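Local coordinates for cellulose-binding protein (Saccharophagus degradans, PDB 2YHG), which is of unproven function but, as the nucleoside hydrolase-like and C-terminal part of a longer, putatively polysaccharide-binding protein, may hydrolyse N- or O-glycosyl bonds, at residues A[37-42]-A[68-73]; A[64-69]-A[153-158]; A[336-341]-A[357-362]; A[413-418]-A[427-432]. All coordinates share one frame; numbering follows the deposited sequence. Where two conformers were deposited one is given.

In the fold
The four contacts form two pairs, on opposite sides of the centre of the chain. Interactions 1 and 2 share C68 and W69, their centres lie about 10 Å apart, and both belong to the nucleoside hydrolase-like region; the side chain of A39 comes within about 5 Å of its bound calcium ion, that of T65 within about 8 Å of the side chain of the calcium ligand W151. Interactions 3 and 4, again about 10 Å apart between centres, build the C-terminal beta domain and are joined by a probable hydrogen bond from R430 NH1 to D341 O. The centres of interactions 2 and 4 are about 35 Å apart, with their nearest atoms about 23 Å apart.

Interaction 1: A[37-42]-A[68-73]; sequences MGADPD and CWKKST
K70 and W69 lean on M37, G38 and A39 in a surface contact between two loops, those that follow the neighbouring parallel strands 30-35 and 58-64. The lysine chain supplies most of it. In the conformer described here, one of two deposited, CG is anti to the backbone N (chi1 173°) and the chain bends at chi2 and again at chi4, so that its middle lies alongside the opposing backbone. CD touches M37 O at 3.2 Å and A39 N at 3.4 Å. NZ makes a weak hydrogen bond to M37 O and a firmer one, 3.0 Å, to S72 O within its own loop. Two waters donate to M37 O and accept from NZ, one of them only weakly, so the carbonyl and the ammonium are tied through solvent as well as directly.

The 37-42 loop runs between the calcium ligands D36 and D43, and recalls the aspartate-rich loop after the first strand of nucleoside hydrolases. G38, which has no side chain, brings its backbone up to the lysine, with K70 CE 4.1 Å from G38 CA. Next to it, A39 CB presses on K70 CB at 3.7 Å and on W69 CB at 4.1 Å, while the indole leads away toward M281 and C283. A third water donates to both A39 O (3.0 Å) and W69 O (2.9 Å), spanning the two backbones.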
loop_
_atom_site.group_PDB
_atom_site.type_symbol
_atom_site.label_atom_id
_atom_site.label_comp_id
_atom_site.label_asym_id
_atom_site.label_seq_id
_atom_site.Cartn_x
_atom_site.Cartn_y
_atom_site.Cartn_z
ATOM N N MET A 37 17.543 -2.044 -4.116
ATOM C CA MET A 37 18.013 -3.404 -3.857
ATOM C C MET A 37 19.502 -3.418 -3.603
ATOM O O MET A 37 20.283 -2.785 -4.309
ATOM C CB MET A 37 17.697 -4.295 -5.051
ATOM C CG MET A 37 16.219 -4.585 -5.224
ATOM S SD MET A 37 15.660 -5.831 -4.019
ATOM C CE MET A 37 13.863 -5.736 -4.328
ATOM N N GLY A 38 19.885 -4.205 -2.614
ATOM C CA GLY A 38 21.277 -4.338 -2.180
ATOM C C GLY A 38 21.614 -3.532 -0.947
ATOM O O GLY A 38 22.603 -3.841 -0.291
ATOM N N ALA A 39 20.868 -2.483 -0.638
ATOM C CA ALA A 39 21.138 -1.707 0.561
ATOM C C ALA A 39 20.904 -2.523 1.812
ATOM O O ALA A 39 21.621 -2.364 2.822
ATOM C CB ALA A 39 20.249 -0.477 0.594
ATOM N N ASP A 40 19.847 -3.332 1.813
ATOM C CA ASP A 40 19.462 -4.082 2.980
ATOM C C ASP A 40 18.517 -5.177 2.531
ATOM O O ASP A 40 17.754 -4.999 1.577
ATOM C CB ASP A 40 18.752 -3.187 3.971
ATOM C CG ASP A 40 18.491 -3.877 5.286
ATOM O OD1 ASP A 40 19.382 -3.836 6.168
ATOM O OD2 ASP A 40 17.395 -4.460 5.443
ATOM N N PRO A 41 18.556 -6.329 3.195
ATOM C CA PRO A 41 17.695 -7.431 2.769
ATOM C C PRO A 41 16.201 -7.107 2.824
ATOM O O PRO A 41 15.424 -7.828 2.215
ATOM C CB PRO A 41 18.059 -8.572 3.734
ATOM C CG PRO A 41 18.693 -7.890 4.891
ATOM C CD PRO A 41 19.432 -6.716 4.320
ATOM N N ASP A 42 15.793 -6.109 3.581
ATOM C CA ASP A 42 14.390 -5.818 3.682
ATOM C C ASP A 42 13.719 -5.563 2.348
ATOM O O ASP A 42 12.557 -5.965 2.173
ATOM C CB ASP A 42 14.028 -4.863 4.794
ATOM C CG ASP A 42 14.436 -3.473 4.625
ATOM O OD1 ASP A 42 15.077 -3.093 3.649
ATOM O OD2 ASP A 42 13.991 -2.690 5.561
ATOM N N CYS A 68 20.123 6.946 -0.326
ATOM C CA CYS A 68 21.298 7.346 0.405
ATOM C C CYS A 68 22.029 6.214 1.103
ATOM O O CYS A 68 23.183 6.399 1.483
ATOM C CB CYS A 68 21.080 8.564 1.279
ATOM S SG CYS A 68 19.932 8.637 2.553
ATOM N N TRP A 69 21.408 5.037 1.207
ATOM C CA TRP A 69 22.069 3.845 1.711
ATOM C C TRP A 69 22.668 2.973 0.608
ATOM O O TRP A 69 23.344 1.991 0.920
ATOM C CB TRP A 69 21.108 3.011 2.546
ATOM C CG TRP A 69 20.570 3.739 3.742
ATOM C CD1 TRP A 69 19.281 4.076 3.950
ATOM C CD2 TRP A 69 21.306 4.209 4.879
ATOM N NE1 TRP A 69 19.158 4.743 5.141
ATOM C CE2 TRP A 69 20.392 4.840 5.727
ATOM C CE3 TRP A 69 22.657 4.178 5.251
ATOM C CZ2 TRP A 69 20.771 5.452 6.937
ATOM C CZ3 TRP A 69 23.038 4.808 6.453
ATOM C CH2 TRP A 69 22.095 5.400 7.271
ATOM N N LYS A 70 22.475 3.340 -0.653
ATOM C CA LYS A 70 22.976 2.582 -1.799
ATOM C C LYS A 70 23.008 3.539 -2.978
ATOM O O LYS A 70 22.044 3.606 -3.757
ATOM C CB LYS A 70 22.069 1.376 -2.071
ATOM C CG LYS A 70 22.407 0.592 -3.368
ATOM C CD LYS A 70 22.606 -0.892 -3.121
ATOM C CE LYS A 70 23.479 -1.520 -4.212
ATOM N NZ LYS A 70 22.949 -1.264 -5.571
ATOM N N LYS A 71 24.089 4.307 -3.111
ATOM C CA LYS A 71 24.102 5.438 -4.022
ATOM C C LYS A 71 24.375 5.106 -5.465
ATOM O O LYS A 71 24.237 5.983 -6.320
ATOM C CB LYS A 71 25.041 6.532 -3.511
ATOM C CG LYS A 71 24.526 7.217 -2.253
ATOM C CD LYS A 71 25.341 8.428 -1.881
ATOM C CE LYS A 71 24.660 9.234 -0.820
ATOM N NZ LYS A 71 25.407 10.486 -0.498
ATOM N N SER A 72 24.743 3.869 -5.753
ATOM C CA SER A 72 24.990 3.429 -7.123
ATOM C C SER A 72 24.374 2.047 -7.313
ATOM O O SER A 72 24.435 1.217 -6.413
ATOM C CB SER A 72 26.500 3.378 -7.370
ATOM O OG SER A 72 26.809 2.953 -8.688
ATOM N N THR A 73 23.849 1.805 -8.499
ATOM C CA THR A 73 23.389 0.475 -8.847
ATOM C C THR A 73 23.596 0.274 -10.370
ATOM O O THR A 73 23.749 1.243 -11.102
ATOM C CB THR A 73 21.939 0.286 -8.424
ATOM O OG1 THR A 73 21.630 -1.095 -8.508
ATOM C CG2 THR A 73 20.968 1.133 -9.202
HETATM O O HOH W 1 19.847 -1.101 -6.468
HETATM O O HOH W 2 21.798 -3.790 -6.440
HETATM O O HOH W 3 23.399 0.079 3.124
#

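Interaction 2: A[64-69]-A[153-158]; sequences TTTGCW and GCNTIA
The carboxamide of N155 is the flat side-chain group in this buried contact, and two threonines of the facing loop gather at its oxygen end. T65 OG1 lies close to the amide plane at the oxygen edge, 3.5 Å from OD1, the two side chains running antiparallel alongside one another, whereas T66 OG1 stands obliquely off that plane, 3.7 Å from OD1. The amide nitrogen ND2 is spent elsewhere, on the carbonyls of G116 and G118. With chi1 at 75°, CG of N155 sits between its own backbone N and carbonyl carbon, which folds the amide back toward the threonines.

Beside it, T65 OG1 and T156 OG1 are 3.1 Å apart. Both are anchored to Q114, T65 OG1 through the carbonyl and T156 OG1 through the backbone N, and T66 OG1 is bonded to G116 O. The 113-118 loop thus provides a common backbone mooring for both sides.

In the parallel alpha/beta fold of the hydrolase-like region, this joins the loop beyond strand 58-64 to the start of helix 155-167, which follows strand 146-150. C154 occupies the N-cap, and its carbonyl receives the bond from A158 N; the C150-C154 disulfide fastens the helix start to that strand. The direct backbone link is G153 N to T66 O, 2.9 Å with an N-H...O angle of 154°. Here two glycines meet, G67 CA coming within 3.6 Å of G153 N.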
loop_
_atom_site.group_PDB
_atom_site.type_symbol
_atom_site.label_atom_id
_atom_site.label_comp_id
_atom_site.label_asym_id
_atom_site.label_seq_id
_atom_site.Cartn_x
_atom_site.Cartn_y
_atom_site.Cartn_z
ATOM N N THR A 64 14.627 -0.955 -10.184
ATOM C CA THR A 64 15.817 -0.997 -9.359
ATOM C C THR A 64 16.566 0.332 -9.471
ATOM O O THR A 64 16.880 0.797 -10.564
ATOM C CB THR A 64 16.730 -2.155 -9.834
ATOM O OG1 THR A 64 16.107 -3.405 -9.529
ATOM C CG2 THR A 64 18.093 -2.110 -9.138
ATOM N N THR A 65 16.874 0.933 -8.321
ATOM C CA THR A 65 17.442 2.277 -8.273
ATOM C C THR A 65 18.254 2.445 -6.982
ATOM O O THR A 65 18.770 1.471 -6.414
ATOM C CB THR A 65 16.328 3.326 -8.474
ATOM O OG1 THR A 65 16.858 4.640 -8.639
ATOM C CG2 THR A 65 15.309 3.310 -7.399
ATOM N N THR A 66 18.436 3.693 -6.569
ATOM C CA THR A 66 19.366 4.094 -5.533
ATOM C C THR A 66 18.629 4.724 -4.360
ATOM O O THR A 66 17.428 4.971 -4.366
ATOM C CB THR A 66 20.344 5.119 -6.128
ATOM O OG1 THR A 66 19.544 6.209 -6.572
ATOM C CG2 THR A 66 21.197 4.519 -7.259
ATOM N N GLY A 67 19.422 5.024 -3.339
ATOM C CA GLY A 67 19.026 5.910 -2.245
ATOM C C GLY A 67 20.261 6.207 -1.417
ATOM O O GLY A 67 21.362 5.808 -1.793
ATOM N N CYS A 68 20.123 6.946 -0.326
ATOM C CA CYS A 68 21.298 7.346 0.405
ATOM C C CYS A 68 22.029 6.214 1.103
ATOM O O CYS A 68 23.183 6.399 1.483
ATOM C CB CYS A 68 21.080 8.564 1.279
ATOM S SG CYS A 68 19.932 8.637 2.553
ATOM N N TRP A 69 21.408 5.037 1.207
ATOM C CA TRP A 69 22.069 3.845 1.711
ATOM C C TRP A 69 22.668 2.973 0.608
ATOM O O TRP A 69 23.344 1.991 0.920
ATOM C CB TRP A 69 21.108 3.011 2.546
ATOM C CG TRP A 69 20.570 3.739 3.742
ATOM C CD1 TRP A 69 19.281 4.076 3.950
ATOM C CD2 TRP A 69 21.306 4.209 4.879
ATOM N NE1 TRP A 69 19.158 4.743 5.141
ATOM C CE2 TRP A 69 20.392 4.840 5.727
ATOM C CE3 TRP A 69 22.657 4.178 5.251
ATOM C CZ2 TRP A 69 20.771 5.452 6.937
ATOM C CZ3 TRP A 69 23.038 4.808 6.453
ATOM C CH2 TRP A 69 22.095 5.400 7.271
ATOM N N GLY A 153 15.446 5.962 -2.524
ATOM C CA GLY A 153 15.164 7.332 -2.890
ATOM C C GLY A 153 13.974 7.456 -3.842
ATOM O O GLY A 153 13.388 6.463 -4.270
ATOM N N CYS A 154 13.607 8.698 -4.142
ATOM C CA CYS A 154 12.522 8.970 -5.081
ATOM C C CYS A 154 13.016 9.496 -6.422
ATOM O O CYS A 154 12.178 9.925 -7.248
ATOM C CB CYS A 154 11.502 9.947 -4.512
ATOM S SG CYS A 154 10.659 9.473 -2.982
ATOM N N ASN A 155 14.324 9.472 -6.713
ATOM C CA ASN A 155 14.787 10.175 -7.875
ATOM C C ASN A 155 14.335 9.630 -9.219
ATOM O O ASN A 155 14.410 10.372 -10.207
ATOM C CB ASN A 155 16.280 10.459 -7.854
ATOM C CG ASN A 155 17.161 9.255 -8.133
ATOM O OD1 ASN A 155 16.731 8.100 -8.131
ATOM N ND2 ASN A 155 18.420 9.529 -8.408
ATOM N N THR A 156 13.885 8.388 -9.325
ATOM C CA THR A 156 13.340 7.914 -10.603
ATOM C C THR A 156 12.006 8.575 -10.884
ATOM O O THR A 156 11.668 8.897 -12.032
ATOM C CB THR A 156 13.238 6.387 -10.643
ATOM O OG1 THR A 156 14.502 5.786 -10.305
ATOM C CG2 THR A 156 12.847 5.908 -12.010
ATOM N N ILE A 157 11.226 8.814 -9.838
ATOM C CA ILE A 157 9.986 9.573 -9.934
ATOM C C ILE A 157 10.333 11.032 -10.287
ATOM O O ILE A 157 9.681 11.647 -11.157
ATOM C CB ILE A 157 9.172 9.502 -8.643
ATOM C CG1 ILE A 157 8.944 8.061 -8.185
ATOM C CG2 ILE A 157 7.831 10.216 -8.853
ATOM C CD1 ILE A 157 8.370 7.917 -6.782
ATOM N N ALA A 158 11.337 11.594 -9.618
ATOM C CA ALA A 158 11.736 12.981 -9.902
ATOM C C ALA A 158 12.208 13.121 -11.362
ATOM O O ALA A 158 11.881 14.128 -11.984
ATOM C CB ALA A 158 12.793 13.445 -8.937
#

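Interaction 3: A[336-341]-A[357-362]; sequences PVVNND and VSLDAS
N339 reaches over the backbone of L359, its amide bonding to the residues before and after. OD1 accepts from D360 N at 2.8 Å, and ND2 donates to S358 O at 3.0 Å in an almost straight bond (171°) that lies close to the amide plane. The side chain offers the edge of strand 356-360 an N-H and a C=O, much as the backbone of one residue of a parallel strand would; this is an outermost strand of a three-stranded antiparallel sheet in the C-terminal beta domain. Two bonds of opposite direction fix the rotation of the amide, and a water adds a second donor to OD1. CG is anti to the carbonyl carbon of N339 (chi1 -69°), which carries the amide back along the strand toward S358 while the backbone N of the same residue donates to D360 O at 2.9 Å.

Its backbone takes a left-handed conformation because it opens the central pair of a type I' turn from V338 to D341. The residues just before the turn continue the edge pairing through weaker contacts: A361 CA lies 3.1 Å from V337 O, in a CA-H...O contact, and V338 CA-H faces D360 O. V338 CG1 and L359 CD2 are 4.4 Å apart, and both side chains also pack on W376, facing the other sheet. Where the strand ends, D360 OD1 closes an Asx turn, taking S362 OG at 2.7 Å on its syn lone pair and S362 N at 2.9 Å from above the carboxylate plane.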
loop_
_atom_site.group_PDB
_atom_site.type_symbol
_atom_site.label_atom_id
_atom_site.label_comp_id
_atom_site.label_asym_id
_atom_site.label_seq_id
_atom_site.Cartn_x
_atom_site.Cartn_y
_atom_site.Cartn_z
ATOM N N PRO A 336 -16.795 -9.776 2.025
ATOM C CA PRO A 336 -17.824 -8.977 2.690
ATOM C C PRO A 336 -18.921 -8.535 1.746
ATOM O O PRO A 336 -18.668 -8.172 0.599
ATOM C CB PRO A 336 -17.093 -7.720 3.160
ATOM C CG PRO A 336 -15.722 -7.968 2.977
ATOM C CD PRO A 336 -15.512 -9.066 1.976
ATOM N N VAL A 337 -20.130 -8.456 2.285
ATOM C CA VAL A 337 -21.263 -7.791 1.651
ATOM C C VAL A 337 -21.947 -6.961 2.720
ATOM O O VAL A 337 -22.077 -7.449 3.835
ATOM C CB VAL A 337 -22.244 -8.842 1.064
ATOM C CG1 VAL A 337 -23.493 -8.157 0.522
ATOM C CG2 VAL A 337 -21.536 -9.686 -0.012
ATOM N N VAL A 338 -22.304 -5.714 2.412
ATOM C CA VAL A 338 -23.039 -4.865 3.336
ATOM C C VAL A 338 -24.252 -4.310 2.596
ATOM O O VAL A 338 -24.126 -3.704 1.563
ATOM C CB VAL A 338 -22.170 -3.730 3.878
ATOM C CG1 VAL A 338 -22.999 -2.806 4.761
ATOM C CG2 VAL A 338 -20.985 -4.299 4.653
ATOM N N ASN A 339 -25.429 -4.549 3.161
ATOM C CA ASN A 339 -26.685 -4.093 2.601
ATOM C C ASN A 339 -26.785 -4.469 1.120
ATOM O O ASN A 339 -27.138 -3.645 0.292
ATOM C CB ASN A 339 -26.890 -2.604 2.840
ATOM C CG ASN A 339 -27.130 -2.288 4.306
ATOM O OD1 ASN A 339 -27.273 -3.177 5.133
ATOM N ND2 ASN A 339 -27.147 -1.008 4.649
ATOM N N ASN A 340 -26.412 -5.714 0.823
ATOM C CA ASN A 340 -26.446 -6.281 -0.540
ATOM C C ASN A 340 -25.511 -5.595 -1.524
ATOM O O ASN A 340 -25.630 -5.784 -2.729
ATOM C CB ASN A 340 -27.867 -6.285 -1.099
ATOM C CG ASN A 340 -28.822 -7.099 -0.246
ATOM O OD1 ASN A 340 -28.467 -8.156 0.292
ATOM N ND2 ASN A 340 -30.029 -6.586 -0.077
ATOM N N ASP A 341 -24.513 -4.886 -1.017
ATOM C CA ASP A 341 -23.518 -4.235 -1.840
ATOM C C ASP A 341 -22.216 -5.023 -1.685
ATOM O O ASP A 341 -21.654 -5.108 -0.587
ATOM C CB ASP A 341 -23.347 -2.788 -1.388
ATOM C CG ASP A 341 -22.366 -2.004 -2.234
ATOM O OD1 ASP A 341 -21.376 -2.596 -2.690
ATOM O OD2 ASP A 341 -22.498 -0.757 -2.304
ATOM N N VAL A 357 -29.081 3.981 11.283
ATOM C CA VAL A 357 -28.714 3.342 10.024
ATOM C C VAL A 357 -28.408 1.865 10.244
ATOM O O VAL A 357 -27.434 1.512 10.917
ATOM C CB VAL A 357 -27.489 4.027 9.358
ATOM C CG1 VAL A 357 -27.099 3.307 8.082
ATOM C CG2 VAL A 357 -27.798 5.511 9.109
ATOM N N SER A 358 -29.210 1.003 9.651
ATOM C CA SER A 358 -28.969 -0.427 9.661
ATOM C C SER A 358 -27.825 -0.785 8.704
ATOM O O SER A 358 -27.843 -0.366 7.543
ATOM C CB SER A 358 -30.260 -1.139 9.243
ATOM O OG SER A 358 -30.028 -2.476 8.874
ATOM N N LEU A 359 -26.848 -1.544 9.181
ATOM C CA LEU A 359 -25.766 -2.049 8.331
ATOM C C LEU A 359 -25.721 -3.557 8.522
ATOM O O LEU A 359 -25.440 -4.040 9.603
ATOM C CB LEU A 359 -24.425 -1.414 8.696
ATOM C CG LEU A 359 -24.311 0.106 8.532
ATOM C CD1 LEU A 359 -22.963 0.599 9.081
ATOM C CD2 LEU A 359 -24.532 0.562 7.112
ATOM N N ASP A 360 -26.064 -4.272 7.467
ATOM C CA ASP A 360 -26.285 -5.702 7.546
ATOM C C ASP A 360 -25.286 -6.423 6.653
ATOM O O ASP A 360 -25.328 -6.256 5.444
ATOM C CB ASP A 360 -27.727 -6.002 7.092
ATOM C CG ASP A 360 -28.126 -7.419 7.285
ATOM O OD1 ASP A 360 -27.289 -8.261 7.672
ATOM O OD2 ASP A 360 -29.321 -7.685 7.025
ATOM N N ALA A 361 -24.389 -7.178 7.281
ATOM C CA ALA A 361 -23.364 -7.916 6.571
ATOM C C ALA A 361 -23.768 -9.355 6.274
ATOM O O ALA A 361 -22.916 -10.148 5.825
ATOM C CB ALA A 361 -22.052 -7.884 7.362
ATOM N N SER A 362 -25.023 -9.718 6.485
ATOM C CA SER A 362 -25.505 -11.026 6.004
ATOM C C SER A 362 -25.225 -11.181 4.462
ATOM O O SER A 362 -25.399 -10.354 3.659
ATOM C CB SER A 362 -27.027 -11.134 6.328
ATOM O OG SER A 362 -27.239 -10.933 7.678
HETATM O O HOH W 4 -29.847 -3.147 6.332
#

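Interaction 4: A[413-418]-A[427-432]; sequences HILLTL and YAYRRV
I414 with V432, L416 with R430 and L418 with A428 are hydrogen-bonded antiparallel pairs, each closed by two N-H...O bonds; V432 N to I414 O is 2.8 Å and L416 N to R430 O 2.9 Å. In between, CA-H groups of the non-hydrogen-bonded pairs face carbonyls, as Y429 CA does with L416 O at 3.3 Å.

One polar side-chain pair crosses the strands diagonally. R431 NH1 donates to H413 ND1 at 3.0 Å, lying in the ring plane, yet the ring and guanidinium planes are 80° apart, so the groups meet edge on without stacking. A bend at chi3 (-57°) turns the guanidinium to the ring. The second ring nitrogen of H413 is bonded to D411 OD2, and R431 NE and NH1 also reach L256 O and M264 O of the hydrolase-like region.

The whole is a beta hairpin, strands 411-420 and 427-436, running at 163° to each other in the middle of a four-stranded mixed sheet. H413 N bonds D383, a magnesium ligand, near one end; Y427 O bonds a bound molecule, probably from the crystallisation liquor, near the other.

Apolar and ring contacts cover the face bearing L415, T417, Y429 and R431. T417 and Y429 lie side by side, OG1 3.8 Å from CD1 at the ring edge. T417 CG2 touches the edge of the Y427 ring at CD2, 3.7 Å away. L415 CD1 rests on Y429 CB at 4.2 Å, and Y429 OH bonds W267 NE1, the two rings meeting at about a right angle.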
loop_
_atom_site.group_PDB
_atom_site.type_symbol
_atom_site.label_atom_id
_atom_site.label_comp_id
_atom_site.label_asym_id
_atom_site.label_seq_id
_atom_site.Cartn_x
_atom_site.Cartn_y
_atom_site.Cartn_z
ATOM N N HIS A 413 -17.174 7.291 10.102
ATOM C CA HIS A 413 -16.639 6.096 9.463
ATOM C C HIS A 413 -16.920 4.886 10.326
ATOM O O HIS A 413 -16.477 4.804 11.488
ATOM C CB HIS A 413 -15.134 6.229 9.224
ATOM C CG HIS A 413 -14.764 7.227 8.188
ATOM N ND1 HIS A 413 -13.571 7.159 7.503
ATOM C CD2 HIS A 413 -15.402 8.344 7.763
ATOM C CE1 HIS A 413 -13.505 8.216 6.705
ATOM N NE2 HIS A 413 -14.598 8.958 6.847
ATOM N N ILE A 414 -17.653 3.928 9.763
ATOM C CA ILE A 414 -17.973 2.673 10.410
ATOM C C ILE A 414 -17.265 1.566 9.678
ATOM O O ILE A 414 -17.370 1.482 8.459
ATOM C CB ILE A 414 -19.487 2.427 10.431
ATOM C CG1 ILE A 414 -20.247 3.606 11.059
ATOM C CG2 ILE A 414 -19.781 1.106 11.110
ATOM C CD1 ILE A 414 -19.928 3.858 12.522
ATOM N N LEU A 415 -16.526 0.723 10.381
ATOM C CA LEU A 415 -15.806 -0.368 9.773
ATOM C C LEU A 415 -16.368 -1.727 10.133
ATOM O O LEU A 415 -16.493 -2.065 11.318
ATOM C CB LEU A 415 -14.342 -0.315 10.180
ATOM C CG LEU A 415 -13.448 -1.368 9.547
ATOM C CD1 LEU A 415 -13.390 -1.232 8.029
ATOM C CD2 LEU A 415 -12.034 -1.329 10.172
ATOM N N LEU A 416 -16.670 -2.529 9.116
ATOM C CA LEU A 416 -16.886 -3.960 9.304
ATOM C C LEU A 416 -15.536 -4.653 9.161
ATOM O O LEU A 416 -14.871 -4.528 8.131
ATOM C CB LEU A 416 -17.811 -4.516 8.230
ATOM C CG LEU A 416 -17.959 -6.039 8.234
ATOM C CD1 LEU A 416 -18.642 -6.544 9.490
ATOM C CD2 LEU A 416 -18.650 -6.497 6.937
ATOM N N THR A 417 -15.150 -5.421 10.171
ATOM C CA THR A 417 -14.083 -6.387 10.067
ATOM C C THR A 417 -14.698 -7.783 10.127
ATOM O O THR A 417 -15.398 -8.124 11.078
ATOM C CB THR A 417 -13.050 -6.213 11.206
ATOM O OG1 THR A 417 -12.490 -4.911 11.141
ATOM C CG2 THR A 417 -11.914 -7.227 11.076
ATOM N N LEU A 418 -14.455 -8.537 9.077
ATOM C CA LEU A 418 -14.922 -9.886 8.938
ATOM C C LEU A 418 -13.703 -10.807 9.197
ATOM O O LEU A 418 -12.644 -10.565 8.650
ATOM C CB LEU A 418 -15.461 -9.994 7.512
ATOM C CG LEU A 418 -16.284 -11.196 7.123
ATOM C CD1 LEU A 418 -17.548 -11.321 7.968
ATOM C CD2 LEU A 418 -16.642 -11.176 5.660
ATOM N N TYR A 427 -8.904 -12.182 7.317
ATOM C CA TYR A 427 -9.731 -11.005 7.551
ATOM C C TYR A 427 -10.147 -10.364 6.247
ATOM O O TYR A 427 -9.449 -10.439 5.235
ATOM C CB TYR A 427 -8.976 -9.990 8.410
ATOM C CG TYR A 427 -8.694 -10.465 9.825
ATOM C CD1 TYR A 427 -7.695 -11.414 10.108
ATOM C CD2 TYR A 427 -9.415 -9.978 10.888
ATOM C CE1 TYR A 427 -7.455 -11.826 11.403
ATOM C CE2 TYR A 427 -9.192 -10.392 12.171
ATOM C CZ TYR A 427 -8.166 -11.260 12.440
ATOM O OH TYR A 427 -7.983 -11.697 13.738
ATOM N N ALA A 428 -11.255 -9.642 6.305
ATOM C CA ALA A 428 -11.668 -8.760 5.224
ATOM C C ALA A 428 -12.410 -7.573 5.812
ATOM O O ALA A 428 -12.811 -7.593 6.979
ATOM C CB ALA A 428 -12.541 -9.483 4.206
ATOM N N TYR A 429 -12.542 -6.518 5.018
ATOM C CA TYR A 429 -13.019 -5.234 5.517
ATOM C C TYR A 429 -14.042 -4.625 4.601
ATOM O O TYR A 429 -13.920 -4.695 3.383
ATOM C CB TYR A 429 -11.842 -4.251 5.599
ATOM C CG TYR A 429 -10.688 -4.739 6.432
ATOM C CD1 TYR A 429 -10.741 -4.730 7.803
ATOM C CD2 TYR A 429 -9.551 -5.290 5.834
ATOM C CE1 TYR A 429 -9.679 -5.206 8.555
ATOM C CE2 TYR A 429 -8.477 -5.723 6.570
ATOM C CZ TYR A 429 -8.550 -5.674 7.927
ATOM O OH TYR A 429 -7.444 -6.080 8.662
ATOM N N ARG A 430 -14.973 -3.874 5.197
ATOM C CA ARG A 430 -15.760 -2.892 4.470
ATOM C C ARG A 430 -15.954 -1.655 5.332
ATOM O O ARG A 430 -16.600 -1.724 6.373
ATOM C CB ARG A 430 -17.128 -3.418 4.047
ATOM C CG ARG A 430 -17.970 -2.366 3.319
ATOM C CD ARG A 430 -17.452 -2.121 1.903
ATOM N NE ARG A 430 -17.542 -3.352 1.108
ATOM C CZ ARG A 430 -18.687 -3.910 0.702
ATOM N NH1 ARG A 430 -19.817 -3.231 0.734
ATOM N NH2 ARG A 430 -18.700 -5.119 0.165
ATOM N N ARG A 431 -15.416 -0.529 4.900
ATOM C CA ARG A 431 -15.697 0.745 5.493
ATOM C C ARG A 431 -16.936 1.355 4.889
ATOM O O ARG A 431 -17.103 1.381 3.683
ATOM C CB ARG A 431 -14.502 1.699 5.328
ATOM C CG ARG A 431 -14.678 2.999 6.125
ATOM C CD ARG A 431 -13.583 4.016 5.838
ATOM N NE ARG A 431 -12.272 3.446 6.121
ATOM C CZ ARG A 431 -11.299 3.978 6.854
ATOM N NH1 ARG A 431 -11.444 5.107 7.507
ATOM N NH2 ARG A 431 -10.148 3.336 6.892
ATOM N N VAL A 432 -17.799 1.857 5.766
ATOM C CA VAL A 432 -18.978 2.621 5.416
ATOM C C VAL A 432 -18.767 4.045 5.908
ATOM O O VAL A 432 -18.680 4.289 7.114
ATOM C CB VAL A 432 -20.250 2.028 6.022
ATOM C CG1 VAL A 432 -21.463 2.780 5.499
ATOM C CG2 VAL A 432 -20.372 0.542 5.670
#